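Local atomic coordinates of glycosyl hydrolase family 2, TIM barrel domain protein (Parabacteroides merdae ATCC 43184, PDB entry 6DXU), a protein that probably hydrolyses beta-glucuronides, as a beta-glucuronidase of glycoside hydrolase family 2 from the human gut microbiome. Residues Gly42-Ile47 against Pro90-Thr95; Thr119-Tyr124 against Val162-Arg167; Pro275-Val280 against Phe319-Arg324; Ile383-Glu388 against His419-Ile424. All coordinates share one frame; numbering follows the deposited sequence.

Contact 1: residues Gly42-Ile47 against Pro90-Thr95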
loop_
_atom_site.group_PDB
_atom_site.type_symbol
_atom_site.label_atom_id
_atom_site.label_comp_id
_atom_site.label_asym_id
_atom_site.label_seq_id
_atom_site.Cartn_x
_atom_site.Cartn_y
_atom_site.Cartn_z
ATOM N N GLY D 42 5.137 2.876 -26.479
ATOM C CA GLY D 42 5.952 3.115 -25.303
ATOM C C GLY D 42 5.225 3.971 -24.281
ATOM O O GLY D 42 4.145 4.508 -24.522
ATOM N N ASP D 43 5.855 4.115 -23.123
ATOM C CA ASP D 43 5.183 4.758 -22.008
ATOM C C ASP D 43 5.482 6.253 -21.958
ATOM O O ASP D 43 6.472 6.735 -22.507
ATOM C CB ASP D 43 5.609 4.097 -20.702
ATOM C CG ASP D 43 4.467 3.944 -19.716
ATOM O OD1 ASP D 43 3.349 4.449 -19.967
ATOM O OD2 ASP D 43 4.700 3.323 -18.657
ATOM N N LEU D 44 4.585 6.989 -21.310
ATOM C CA LEU D 44 4.827 8.370 -20.921
ATOM C C LEU D 44 5.348 8.401 -19.485
ATOM O O LEU D 44 5.195 7.443 -18.725
ATOM C CB LEU D 44 3.548 9.195 -21.003
ATOM C CG LEU D 44 2.937 9.283 -22.398
ATOM C CD1 LEU D 44 1.608 9.988 -22.283
ATOM C CD2 LEU D 44 3.902 10.042 -23.309
ATOM N N GLY D 45 5.956 9.518 -19.117
ATOM C CA GLY D 45 6.438 9.660 -17.744
ATOM C C GLY D 45 5.382 9.993 -16.710
ATOM O O GLY D 45 5.675 10.038 -15.511
ATOM N N GLY D 46 4.154 10.207 -17.151
ATOM C CA GLY D 46 3.031 10.604 -16.320
ATOM C C GLY D 46 1.973 11.224 -17.204
ATOM O O GLY D 46 2.250 11.652 -18.322
ATOM N N ILE D 47 0.737 11.267 -16.690
ATOM C CA ILE D 47 -0.383 11.743 -17.510
ATOM C C ILE D 47 -0.151 13.177 -17.975
ATOM O O ILE D 47 -0.621 13.572 -19.047
ATOM C CB ILE D 47 -1.723 11.601 -16.742
ATOM C CG1 ILE D 47 -2.928 11.988 -17.625
ATOM C CG2 ILE D 47 -1.712 12.439 -15.487
ATOM C CD1 ILE D 47 -3.014 11.221 -18.948
ATOM N N PRO D 90 3.746 -1.172 -23.007
ATOM C CA PRO D 90 2.746 -0.106 -22.955
ATOM C C PRO D 90 2.731 0.752 -24.215
ATOM O O PRO D 90 3.702 0.855 -24.966
ATOM C CB PRO D 90 3.177 0.721 -21.733
ATOM C CG PRO D 90 4.659 0.496 -21.639
ATOM C CD PRO D 90 4.893 -0.920 -22.111
ATOM N N GLY D 91 1.580 1.364 -24.443
ATOM C CA GLY D 91 1.436 2.336 -25.509
ATOM C C GLY D 91 0.279 3.236 -25.167
ATOM O O GLY D 91 -0.594 2.874 -24.371
ATOM N N TRP D 92 0.277 4.419 -25.762
ATOM C CA TRP D 92 -0.705 5.431 -25.411
ATOM C C TRP D 92 -1.504 5.874 -26.629
ATOM O O TRP D 92 -0.990 5.904 -27.746
ATOM C CB TRP D 92 -0.029 6.635 -24.804
ATOM C CG TRP D 92 0.389 6.453 -23.366
ATOM C CD1 TRP D 92 1.518 5.825 -22.905
ATOM C CD2 TRP D 92 -0.309 6.931 -22.213
ATOM N NE1 TRP D 92 1.568 5.891 -21.522
ATOM C CE2 TRP D 92 0.462 6.577 -21.076
ATOM C CE3 TRP D 92 -1.503 7.646 -22.028
ATOM C CZ2 TRP D 92 0.068 6.893 -19.785
ATOM C CZ3 TRP D 92 -1.887 7.965 -20.733
ATOM C CH2 TRP D 92 -1.108 7.584 -19.633
ATOM N N TYR D 93 -2.760 6.263 -26.390
ATOM C CA TYR D 93 -3.599 6.898 -27.399
ATOM C C TYR D 93 -4.103 8.219 -26.841
ATOM O O TYR D 93 -4.394 8.317 -25.655
ATOM C CB TYR D 93 -4.824 6.024 -27.765
ATOM C CG TYR D 93 -4.486 4.675 -28.346
ATOM C CD1 TYR D 93 -4.383 4.499 -29.717
ATOM C CD2 TYR D 93 -4.299 3.571 -27.522
ATOM C CE1 TYR D 93 -4.079 3.254 -30.265
ATOM C CE2 TYR D 93 -4.001 2.326 -28.047
ATOM C CZ TYR D 93 -3.901 2.173 -29.426
ATOM O OH TYR D 93 -3.607 0.945 -29.975
ATOM N N LYS D 94 -4.247 9.227 -27.690
ATOM C CA LYS D 94 -4.875 10.456 -27.224
ATOM C C LYS D 94 -5.761 11.032 -28.315
ATOM O O LYS D 94 -5.471 10.904 -29.506
ATOM C CB LYS D 94 -3.849 11.515 -26.784
ATOM C CG LYS D 94 -2.971 12.050 -27.897
ATOM C CD LYS D 94 -1.894 13.005 -27.344
ATOM C CE LYS D 94 -1.054 13.561 -28.490
ATOM N NZ LYS D 94 0.011 14.499 -28.011
ATOM N N THR D 95 -6.841 11.683 -27.882
ATOM C CA THR D 95 -7.737 12.410 -28.774
ATOM C C THR D 95 -8.275 13.610 -28.002
ATOM O O THR D 95 -8.127 13.710 -26.780
ATOM C CB THR D 95 -8.879 11.517 -29.295
ATOM O OG1 THR D 95 -9.530 12.141 -30.415
ATOM C CG2 THR D 95 -9.919 11.245 -28.205
#
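Gly42 and Gly91 are the closest backbone pair, 4.6 Å between their CA atoms. The strand Pro90-Thr95 meets a loop, Gly42-Ile47, that peels off strand 37-41. One backbone bond joins them: Gly42 N donates to Pro90 O at 2.9 Å, with a bent angle of 133°. Further along, the Trp92 side chain fills the bend of the loop. Trp92 NE1 donates to Asp43 OD1 at 2.8 Å. The bond is fairly straight (166°), and the oxygen lies close to the indole plane, which helps to fix the ring. Asp43 OD2 is salt-bridged to Arg167. Gly42 O sits at the same edge, 3.4 Å from Trp92 CD1. Leu44 CG lies opposite its carbonyl carbon (chi1 -61°), which lays CG and CD1 over one indole face. Leu44 CG stands 3.7 Å from the centroid of the Trp92 five-membered ring, almost on the normal, in a CH-pi contact. Ile47 CD1 reaches the far end of the ring, 3.9 Å from Trp92 CZ3. Strand 90-97 runs between strands 37-41 and 162-169 of an antiparallel sheet in the sugar binding domain. The loop leads into helix 48-51, where Leu44 touches Glu49 and Ala50, and Gly45 makes backbone hydrogen bonds to a second subunit.

Contact 2: residues Thr119-Tyr124 against Val162-Arg167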
loop_
_atom_site.group_PDB
_atom_site.type_symbol
_atom_site.label_atom_id
_atom_site.label_comp_id
_atom_site.label_asym_id
_atom_site.label_seq_id
_atom_site.Cartn_x
_atom_site.Cartn_y
_atom_site.Cartn_z
ATOM N N THR D 119 -5.622 -1.733 -19.418
ATOM C CA THR D 119 -5.950 -0.421 -19.955
ATOM C C THR D 119 -6.228 0.538 -18.805
ATOM O O THR D 119 -6.854 0.161 -17.815
ATOM C CB THR D 119 -7.173 -0.506 -20.906
ATOM O OG1 THR D 119 -6.898 -1.446 -21.955
ATOM C CG2 THR D 119 -7.496 0.855 -21.519
ATOM N N ASP D 120 -5.733 1.771 -18.930
ATOM C CA ASP D 120 -6.016 2.832 -17.976
ATOM C C ASP D 120 -6.485 4.054 -18.754
ATOM O O ASP D 120 -5.906 4.403 -19.784
ATOM C CB ASP D 120 -4.787 3.159 -17.106
ATOM C CG ASP D 120 -4.466 2.039 -16.136
ATOM O OD1 ASP D 120 -5.110 1.973 -15.067
ATOM O OD2 ASP D 120 -3.620 1.188 -16.469
ATOM N N VAL D 121 -7.526 4.712 -18.247
ATOM C CA VAL D 121 -8.234 5.752 -18.977
ATOM C C VAL D 121 -8.146 7.045 -18.191
ATOM O O VAL D 121 -8.433 7.055 -16.990
ATOM C CB VAL D 121 -9.705 5.351 -19.189
ATOM C CG1 VAL D 121 -10.445 6.390 -20.025
ATOM C CG2 VAL D 121 -9.753 3.993 -19.826
ATOM N N TYR D 122 -7.820 8.147 -18.883
ATOM C CA TYR D 122 -7.668 9.449 -18.242
ATOM C C TYR D 122 -8.510 10.499 -18.949
ATOM O O TYR D 122 -8.523 10.576 -20.183
ATOM C CB TYR D 122 -6.216 9.919 -18.255
ATOM C CG TYR D 122 -5.296 9.022 -17.497
ATOM C CD1 TYR D 122 -4.782 7.885 -18.090
ATOM C CD2 TYR D 122 -4.948 9.305 -16.166
ATOM C CE1 TYR D 122 -3.929 7.048 -17.389
ATOM C CE2 TYR D 122 -4.088 8.476 -15.465
ATOM C CZ TYR D 122 -3.590 7.343 -16.091
ATOM O OH TYR D 122 -2.738 6.497 -15.424
ATOM N N VAL D 123 -9.198 11.309 -18.156
ATOM C CA VAL D 123 -9.854 12.528 -18.620
ATOM C C VAL D 123 -9.046 13.692 -18.062
ATOM O O VAL D 123 -8.979 13.873 -16.839
ATOM C CB VAL D 123 -11.319 12.582 -18.158
ATOM C CG1 VAL D 123 -11.905 13.965 -18.435
ATOM C CG2 VAL D 123 -12.140 11.467 -18.837
ATOM N N TYR D 124 -8.422 14.473 -18.951
ATOM C CA TYR D 124 -7.379 15.419 -18.556
ATOM C C TYR D 124 -6.367 14.671 -17.685
ATOM O O TYR D 124 -5.812 13.663 -18.131
ATOM C CB TYR D 124 -7.981 16.643 -17.848
ATOM C CG TYR D 124 -7.028 17.814 -17.703
ATOM C CD1 TYR D 124 -6.265 18.270 -18.779
ATOM C CD2 TYR D 124 -6.853 18.425 -16.469
ATOM C CE1 TYR D 124 -5.370 19.343 -18.620
ATOM C CE2 TYR D 124 -5.967 19.478 -16.299
ATOM C CZ TYR D 124 -5.236 19.936 -17.371
ATOM O OH TYR D 124 -4.360 20.991 -17.173
ATOM N N VAL D 162 -12.387 17.895 -24.861
ATOM C CA VAL D 162 -11.950 17.237 -23.634
ATOM C C VAL D 162 -10.830 16.265 -23.990
ATOM O O VAL D 162 -11.038 15.362 -24.804
ATOM C CB VAL D 162 -13.103 16.494 -22.941
ATOM C CG1 VAL D 162 -12.597 15.767 -21.686
ATOM C CG2 VAL D 162 -14.244 17.467 -22.615
ATOM N N PRO D 163 -9.638 16.392 -23.406
ATOM C CA PRO D 163 -8.564 15.457 -23.747
ATOM C C PRO D 163 -8.827 14.113 -23.089
ATOM O O PRO D 163 -8.989 14.012 -21.869
ATOM C CB PRO D 163 -7.299 16.132 -23.185
ATOM C CG PRO D 163 -7.793 17.023 -22.110
ATOM C CD PRO D 163 -9.206 17.418 -22.440
ATOM N N LEU D 164 -8.826 13.078 -23.911
ATOM C CA LEU D 164 -8.977 11.699 -23.489
ATOM C C LEU D 164 -7.664 11.014 -23.820
ATOM O O LEU D 164 -7.225 11.052 -24.973
ATOM C CB LEU D 164 -10.148 11.034 -24.229
ATOM C CG LEU D 164 -10.322 9.530 -24.027
ATOM C CD1 LEU D 164 -10.588 9.208 -22.573
ATOM C CD2 LEU D 164 -11.456 8.981 -24.918
ATOM N N SER D 165 -7.030 10.415 -22.818
ATOM C CA SER D 165 -5.765 9.726 -23.009
ATOM C C SER D 165 -5.941 8.329 -22.448
ATOM O O SER D 165 -6.476 8.164 -21.347
ATOM C CB SER D 165 -4.603 10.453 -22.294
ATOM O OG SER D 165 -4.622 11.843 -22.614
ATOM N N ILE D 166 -5.496 7.327 -23.199
ATOM C CA ILE D 166 -5.721 5.934 -22.839
ATOM C C ILE D 166 -4.389 5.213 -22.954
ATOM O O ILE D 166 -3.712 5.309 -23.981
ATOM C CB ILE D 166 -6.777 5.271 -23.744
ATOM C CG1 ILE D 166 -8.138 5.967 -23.572
ATOM C CG2 ILE D 166 -6.869 3.781 -23.418
ATOM C CD1 ILE D 166 -9.230 5.568 -24.628
ATOM N N ARG D 167 -4.003 4.520 -21.896
ATOM C CA ARG D 167 -2.805 3.701 -21.898
ATOM C C ARG D 167 -3.237 2.250 -22.036
ATOM O O ARG D 167 -4.086 1.786 -21.271
ATOM C CB ARG D 167 -2.010 3.920 -20.601
ATOM C CG ARG D 167 -0.694 3.127 -20.495
ATOM C CD ARG D 167 -0.141 3.288 -19.055
ATOM N NE ARG D 167 1.232 2.812 -18.875
ATOM C CZ ARG D 167 1.562 1.580 -18.487
ATOM N NH1 ARG D 167 0.623 0.667 -18.283
ATOM N NH2 ARG D 167 2.841 1.259 -18.299
HETATM O O HOH W 1 -2.232 0.481 -18.721
HETATM O O HOH W 2 -6.201 12.837 -20.722
#
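Val121, Val123, Val162, Leu164 and Ile166 make the apolar side of this antiparallel strand pair in the sugar binding domain. Val121 CG1 packs on Leu164 CD1 at 3.8 Å, and Val123 CG1 meets Val162 CG1 at the same distance. A chi1 of 172° carries the Leu164 chain away from its N, and the turn at chi2 (62°) brings Leu164 CD1 to 3.4 Å from Tyr122 O. At one end the methyls Thr119 CG2 and Ile166 CG2 touch at 3.5 Å. Between the strands run two reciprocal backbone pairs, Asp120 with Arg167 and Tyr122 with Ser165. A further bond, Tyr124 N to Pro163 O, marks where strand 118-123 ends. The other side of the sheet carries the polar groups. Ser165 OG is 2.7 Å from a water that also lies within hydrogen-bonding distance of Tyr124 O and Pro163 O. A second water bridges Arg167 NH1 to Asp120 OD2, across a direct gap of 4.6 Å. His127 binds Asp120 OD1. Asp120 and Arg167 are thus coupled through water rather than by a direct salt bridge, while Arg167 is paired directly with Asp43 and Asp169. These acidic surroundings probably stabilise the positive charge of Arg167.

Contact 3: residues Pro275-Val280 against Phe319-Arg324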
loop_
_atom_site.group_PDB
_atom_site.type_symbol
_atom_site.label_atom_id
_atom_site.label_comp_id
_atom_site.label_asym_id
_atom_site.label_seq_id
_atom_site.Cartn_x
_atom_site.Cartn_y
_atom_site.Cartn_z
ATOM N N PRO D 275 -43.800 -20.986 -30.698
ATOM C CA PRO D 275 -42.772 -20.003 -31.052
ATOM C C PRO D 275 -42.029 -20.446 -32.302
ATOM O O PRO D 275 -41.907 -21.638 -32.592
ATOM C CB PRO D 275 -41.853 -19.985 -29.824
ATOM C CG PRO D 275 -41.980 -21.362 -29.260
ATOM C CD PRO D 275 -43.430 -21.772 -29.509
ATOM N N VAL D 276 -41.572 -19.464 -33.076
ATOM C CA VAL D 276 -40.688 -19.752 -34.197
ATOM C C VAL D 276 -39.298 -20.093 -33.677
ATOM O O VAL D 276 -38.705 -19.337 -32.894
ATOM C CB VAL D 276 -40.649 -18.562 -35.162
ATOM C CG1 VAL D 276 -39.727 -18.871 -36.312
ATOM C CG2 VAL D 276 -42.062 -18.249 -35.659
ATOM N N LEU D 277 -38.769 -21.236 -34.101
ATOM C CA LEU D 277 -37.529 -21.735 -33.535
ATOM C C LEU D 277 -36.324 -21.205 -34.302
ATOM O O LEU D 277 -36.371 -21.026 -35.521
ATOM C CB LEU D 277 -37.507 -23.264 -33.525
ATOM C CG LEU D 277 -38.640 -23.961 -32.763
ATOM C CD1 LEU D 277 -38.332 -25.445 -32.577
ATOM C CD2 LEU D 277 -38.856 -23.296 -31.407
ATOM N N TRP D 278 -35.249 -20.953 -33.570
ATOM C CA TRP D 278 -33.957 -20.635 -34.164
ATOM C C TRP D 278 -33.272 -21.933 -34.572
ATOM O O TRP D 278 -33.242 -22.897 -33.805
ATOM C CB TRP D 278 -33.089 -19.864 -33.155
ATOM C CG TRP D 278 -31.775 -19.348 -33.689
ATOM C CD1 TRP D 278 -31.522 -18.096 -34.190
ATOM C CD2 TRP D 278 -30.538 -20.070 -33.773
ATOM N NE1 TRP D 278 -30.196 -17.996 -34.568
ATOM C CE2 TRP D 278 -29.576 -19.194 -34.330
ATOM C CE3 TRP D 278 -30.148 -21.370 -33.430
ATOM C CZ2 TRP D 278 -28.249 -19.578 -34.553
ATOM C CZ3 TRP D 278 -28.832 -21.750 -33.649
ATOM C CH2 TRP D 278 -27.897 -20.856 -34.201
ATOM N N ASP D 279 -32.721 -21.954 -35.779
ATOM C CA ASP D 279 -32.087 -23.133 -36.347
ATOM C C ASP D 279 -30.875 -22.699 -37.162
ATOM O O ASP D 279 -30.773 -21.541 -37.565
ATOM C CB ASP D 279 -33.100 -23.915 -37.202
ATOM C CG ASP D 279 -32.460 -25.002 -38.018
ATOM O OD1 ASP D 279 -32.284 -24.765 -39.234
ATOM O OD2 ASP D 279 -32.109 -26.066 -37.459
ATOM N N VAL D 280 -29.934 -23.628 -37.382
ATOM C CA VAL D 280 -28.745 -23.266 -38.152
ATOM C C VAL D 280 -29.071 -23.074 -39.627
ATOM O O VAL D 280 -28.356 -22.347 -40.325
ATOM C CB VAL D 280 -27.609 -24.288 -37.965
ATOM C CG1 VAL D 280 -27.067 -24.226 -36.512
ATOM C CG2 VAL D 280 -28.051 -25.697 -38.333
ATOM N N PHE D 319 -28.235 -32.903 -30.510
ATOM C CA PHE D 319 -29.574 -32.677 -31.037
ATOM C C PHE D 319 -29.933 -31.207 -30.927
ATOM O O PHE D 319 -29.815 -30.616 -29.853
ATOM C CB PHE D 319 -30.625 -33.511 -30.295
ATOM C CG PHE D 319 -30.651 -34.954 -30.711
ATOM C CD1 PHE D 319 -31.716 -35.453 -31.431
ATOM C CD2 PHE D 319 -29.605 -35.802 -30.400
ATOM C CE1 PHE D 319 -31.741 -36.779 -31.825
ATOM C CE2 PHE D 319 -29.629 -37.127 -30.799
ATOM C CZ PHE D 319 -30.692 -37.610 -31.508
ATOM N N LEU D 320 -30.382 -30.633 -32.035
ATOM C CA LEU D 320 -30.912 -29.274 -32.083
ATOM C C LEU D 320 -32.393 -29.368 -32.421
ATOM O O LEU D 320 -32.755 -29.942 -33.456
ATOM C CB LEU D 320 -30.174 -28.427 -33.124
ATOM C CG LEU D 320 -30.700 -26.998 -33.282
ATOM C CD1 LEU D 320 -30.492 -26.225 -31.978
ATOM C CD2 LEU D 320 -30.037 -26.292 -34.448
ATOM N N ASN D 321 -33.242 -28.842 -31.534
ATOM C CA ASN D 321 -34.688 -28.825 -31.761
ATOM C C ASN D 321 -35.230 -30.228 -32.038
ATOM O O ASN D 321 -36.061 -30.431 -32.922
ATOM C CB ASN D 321 -35.044 -27.857 -32.885
ATOM C CG ASN D 321 -34.759 -26.410 -32.507
ATOM O OD1 ASN D 321 -34.868 -26.042 -31.339
ATOM N ND2 ASN D 321 -34.416 -25.584 -33.495
ATOM N N GLY D 322 -34.730 -31.203 -31.283
ATOM C CA GLY D 322 -35.198 -32.574 -31.325
ATOM C C GLY D 322 -34.708 -33.414 -32.488
ATOM O O GLY D 322 -35.193 -34.535 -32.662
ATOM N N LYS D 323 -33.743 -32.940 -33.275
ATOM C CA LYS D 323 -33.205 -33.729 -34.380
ATOM C C LYS D 323 -31.683 -33.726 -34.346
ATOM O O LYS D 323 -31.065 -32.701 -34.039
ATOM C CB LYS D 323 -33.701 -33.189 -35.715
ATOM C CG LYS D 323 -35.225 -33.089 -35.775
ATOM C CD LYS D 323 -35.694 -32.364 -37.017
ATOM C CE LYS D 323 -37.207 -32.181 -37.017
ATOM N NZ LYS D 323 -37.694 -31.919 -38.404
ATOM N N ARG D 324 -31.087 -34.875 -34.671
ATOM C CA ARG D 324 -29.638 -34.996 -34.651
ATOM C C ARG D 324 -29.018 -34.006 -35.627
ATOM O O ARG D 324 -29.453 -33.890 -36.778
ATOM C CB ARG D 324 -29.211 -36.420 -35.009
ATOM C CG ARG D 324 -27.727 -36.692 -34.807
ATOM C CD ARG D 324 -26.885 -36.541 -36.072
ATOM N NE ARG D 324 -25.464 -36.769 -35.780
ATOM C CZ ARG D 324 -24.616 -37.414 -36.581
ATOM N NH1 ARG D 324 -25.027 -37.907 -37.746
ATOM N NH2 ARG D 324 -23.352 -37.569 -36.214
HETATM O O HOH W 3 -34.392 -26.881 -35.970
#
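Asn321, in a type I' beta turn from Leu320 to Lys323, reaches across to the loop Pro275-Val280. The turn is the tip of a beta hairpin between strands 318-320 and 323-331, and the latter belongs to the TIM barrel sheet. The loop belongs to the preceding family 2 domain, so the contact joins the two. From CB outward, the Asn321 and Leu277 side chains lie alongside each other, pointing opposite ways. Asn321 CB is 4.1 Å from Leu277 CD1, and Asn321 CG is 3.7 Å from it. Asn321 CG lies anti to its own carbonyl carbon (chi1 -67°), which sends the amide toward the loop. At the tip the two amide atoms part. Asn321 OD1 also rests near Leu277 CD1 but takes its hydrogen bond from His309 N. Asn321 ND2 donates to Trp278 O at 2.9 Å, with an angle of 148° at the hydrogen. That oxygen lies near the amide plane, yet ND2 stands above the plane of the Trp278 carbonyl. Trp278 itself is tied by its NE1 to Asp379 O. Beside the amide, Leu320 CD2 packs against Asp279 and Val280, 4.2 Å from Val280 CG1. Asp279 OD1 accepts from Asp281 N and Val282 N. Asp279 OD2 takes a hydrogen from a water, and the same water accepts from Asn321 ND2 at 2.8 Å.

Contact 4: residues Ile383-Glu388 against His419-Ile424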
loop_
_atom_site.group_PDB
_atom_site.type_symbol
_atom_site.label_atom_id
_atom_site.label_comp_id
_atom_site.label_asym_id
_atom_site.label_seq_id
_atom_site.Cartn_x
_atom_site.Cartn_y
_atom_site.Cartn_z
ATOM N N ILE D 383 -24.943 -20.101 -36.760
ATOM C CA ILE D 383 -23.701 -20.780 -36.403
ATOM C C ILE D 383 -23.690 -20.939 -34.888
ATOM O O ILE D 383 -23.653 -19.937 -34.166
ATOM C CB ILE D 383 -22.460 -20.007 -36.873
ATOM C CG1 ILE D 383 -22.496 -19.816 -38.391
ATOM C CG2 ILE D 383 -21.170 -20.721 -36.415
ATOM C CD1 ILE D 383 -21.356 -18.917 -38.915
ATOM N N LEU D 384 -23.747 -22.183 -34.407
ATOM C CA LEU D 384 -23.663 -22.445 -32.975
ATOM C C LEU D 384 -22.261 -22.105 -32.456
ATOM O O LEU D 384 -21.279 -22.120 -33.203
ATOM C CB LEU D 384 -23.998 -23.906 -32.679
ATOM C CG LEU D 384 -25.446 -24.293 -33.010
ATOM C CD1 LEU D 384 -25.592 -25.803 -33.183
ATOM C CD2 LEU D 384 -26.379 -23.768 -31.931
ATOM N N VAL D 385 -22.165 -21.809 -31.155
ATOM C CA VAL D 385 -20.959 -21.197 -30.601
ATOM C C VAL D 385 -20.494 -21.891 -29.323
ATOM O O VAL D 385 -21.286 -22.123 -28.398
ATOM C CB VAL D 385 -21.182 -19.695 -30.330
ATOM C CG1 VAL D 385 -20.076 -19.111 -29.442
ATOM C CG2 VAL D 385 -21.253 -18.938 -31.644
ATOM N N TRP D 386 -19.190 -22.174 -29.276
ATOM C CA TRP D 386 -18.415 -22.438 -28.068
ATOM C C TRP D 386 -17.510 -21.229 -27.854
ATOM O O TRP D 386 -16.750 -20.847 -28.760
ATOM C CB TRP D 386 -17.626 -23.738 -28.253
ATOM C CG TRP D 386 -16.468 -24.116 -27.329
ATOM C CD1 TRP D 386 -15.623 -23.285 -26.615
ATOM C CD2 TRP D 386 -15.998 -25.454 -27.085
ATOM N NE1 TRP D 386 -14.683 -24.035 -25.938
ATOM C CE2 TRP D 386 -14.887 -25.362 -26.210
ATOM C CE3 TRP D 386 -16.412 -26.715 -27.515
ATOM C CZ2 TRP D 386 -14.195 -26.484 -25.768
ATOM C CZ3 TRP D 386 -15.728 -27.827 -27.062
ATOM C CH2 TRP D 386 -14.630 -27.707 -26.212
ATOM N N GLU D 387 -17.643 -20.586 -26.693
ATOM C CA GLU D 387 -16.841 -19.415 -26.369
ATOM C C GLU D 387 -16.192 -19.630 -25.010
ATOM O O GLU D 387 -16.878 -19.994 -24.041
ATOM C CB GLU D 387 -17.705 -18.142 -26.389
ATOM C CG GLU D 387 -16.878 -16.835 -26.427
ATOM C CD GLU D 387 -17.752 -15.598 -26.531
ATOM O OE1 GLU D 387 -18.873 -15.574 -25.953
ATOM O OE2 GLU D 387 -17.322 -14.647 -27.201
ATOM N N GLU D 388 -14.876 -19.382 -24.919
ATOM C CA GLU D 388 -14.120 -19.751 -23.723
ATOM C C GLU D 388 -13.313 -18.577 -23.183
ATOM O O GLU D 388 -13.124 -17.566 -23.863
ATOM C CB GLU D 388 -13.170 -20.931 -23.998
ATOM C CG GLU D 388 -11.985 -20.633 -24.910
ATOM C CD GLU D 388 -11.280 -21.924 -25.364
ATOM O OE1 GLU D 388 -11.981 -22.932 -25.600
ATOM O OE2 GLU D 388 -10.030 -21.946 -25.429
ATOM N N HIS D 419 -27.427 -14.586 -26.525
ATOM C CA HIS D 419 -27.256 -15.064 -27.898
ATOM C C HIS D 419 -27.735 -16.502 -28.060
ATOM O O HIS D 419 -27.135 -17.410 -27.474
ATOM C CB HIS D 419 -25.790 -14.965 -28.320
ATOM C CG HIS D 419 -25.302 -13.557 -28.408
ATOM N ND1 HIS D 419 -25.672 -12.710 -29.429
ATOM C CD2 HIS D 419 -24.513 -12.832 -27.578
ATOM C CE1 HIS D 419 -25.118 -11.525 -29.230
ATOM N NE2 HIS D 419 -24.402 -11.575 -28.122
ATOM N N PRO D 420 -28.748 -16.775 -28.883
ATOM C CA PRO D 420 -29.162 -18.178 -29.064
ATOM C C PRO D 420 -28.070 -19.049 -29.670
ATOM O O PRO D 420 -28.076 -20.269 -29.458
ATOM C CB PRO D 420 -30.399 -18.077 -29.978
ATOM C CG PRO D 420 -30.242 -16.770 -30.681
ATOM C CD PRO D 420 -29.574 -15.849 -29.675
ATOM N N ALA D 421 -27.113 -18.465 -30.392
ATOM C CA ALA D 421 -26.031 -19.270 -30.962
ATOM C C ALA D 421 -25.223 -20.001 -29.898
ATOM O O ALA D 421 -24.718 -21.100 -30.152
ATOM C CB ALA D 421 -25.106 -18.382 -31.804
ATOM N N VAL D 422 -25.055 -19.412 -28.710
ATOM C CA VAL D 422 -24.117 -19.990 -27.751
ATOM C C VAL D 422 -24.711 -21.251 -27.135
ATOM O O VAL D 422 -25.826 -21.235 -26.597
ATOM C CB VAL D 422 -23.746 -18.970 -26.661
ATOM C CG1 VAL D 422 -22.781 -19.602 -25.657
ATOM C CG2 VAL D 422 -23.148 -17.703 -27.284
ATOM N N ILE D 423 -23.959 -22.348 -27.205
ATOM C CA ILE D 423 -24.311 -23.580 -26.505
ATOM C C ILE D 423 -23.279 -23.999 -25.471
ATOM O O ILE D 423 -23.590 -24.858 -24.633
ATOM C CB ILE D 423 -24.531 -24.744 -27.492
ATOM C CG1 ILE D 423 -23.283 -24.897 -28.379
ATOM C CG2 ILE D 423 -25.796 -24.509 -28.301
ATOM C CD1 ILE D 423 -23.252 -26.180 -29.234
ATOM N N ILE D 424 -22.052 -23.479 -25.512
ATOM C CA ILE D 424 -20.982 -23.947 -24.637
ATOM C C ILE D 424 -20.193 -22.761 -24.101
ATOM O O ILE D 424 -19.757 -21.899 -24.873
ATOM C CB ILE D 424 -20.031 -24.919 -25.368
ATOM C CG1 ILE D 424 -20.694 -26.289 -25.544
ATOM C CG2 ILE D 424 -18.716 -25.060 -24.606
ATOM C CD1 ILE D 424 -19.930 -27.225 -26.484
#
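Val385 and Val422 pair in parallel within a beta-alpha-beta unit of the TIM barrel, in which helix 399-416 links the two strands. A beta bulge follows, and Trp386 pairs with Ile424. The bulge lets Val385 O accept twice: from Ile423 N at 2.9 Å and from Ile424 N at 3.3 Å, both in its carbonyl plane. On the near side of the bulge Val385 N donates to Ala421 O from well above that carbonyl's plane. Beyond it Glu387 N reaches Ile424 O at 3.1 Å. Ile383 O is buried here with no partner; Ala421 CB lies against it. The carboxylates are well occupied. Glu387 is held by His416 and Gln370 N, Glu388 by Arg364 and His367. Trp386 NE1 also donates to Glu388 OE1 at 2.9 Å, on the lone pair pointing away from OE2. With chi1 at 165° the indole swings away from the Trp386 N, presenting one face to Ile424 CG2, which lies 3.8 Å from the centroid of the Trp386 five-membered ring.

Contacts 1 and 2 adjoin in one sheet of the sugar binding domain, their centres 9 Å apart. Tyr93 N probably bonds to Ile166 O at 2.8 Å, and the salt bridge that ties the two contacts, Asp43 OD2 to Arg167 NH2, measures 2.8 Å. Ile47 CD1 also packs on Tyr122 CG. Contacts 3 and 4 form a second group at the barrel, with centres 14 Å apart. There Trp278 CZ3 lies 3.6 Å from Leu384 CD2, so the loop of contact 3 covers the start of a barrel strand. The groups stay apart: the nearest atoms of contacts 2 and 4 are about 17 Å from each other. At contact 3, a bound bicine lies about 13 Å from the Leu277 side chain.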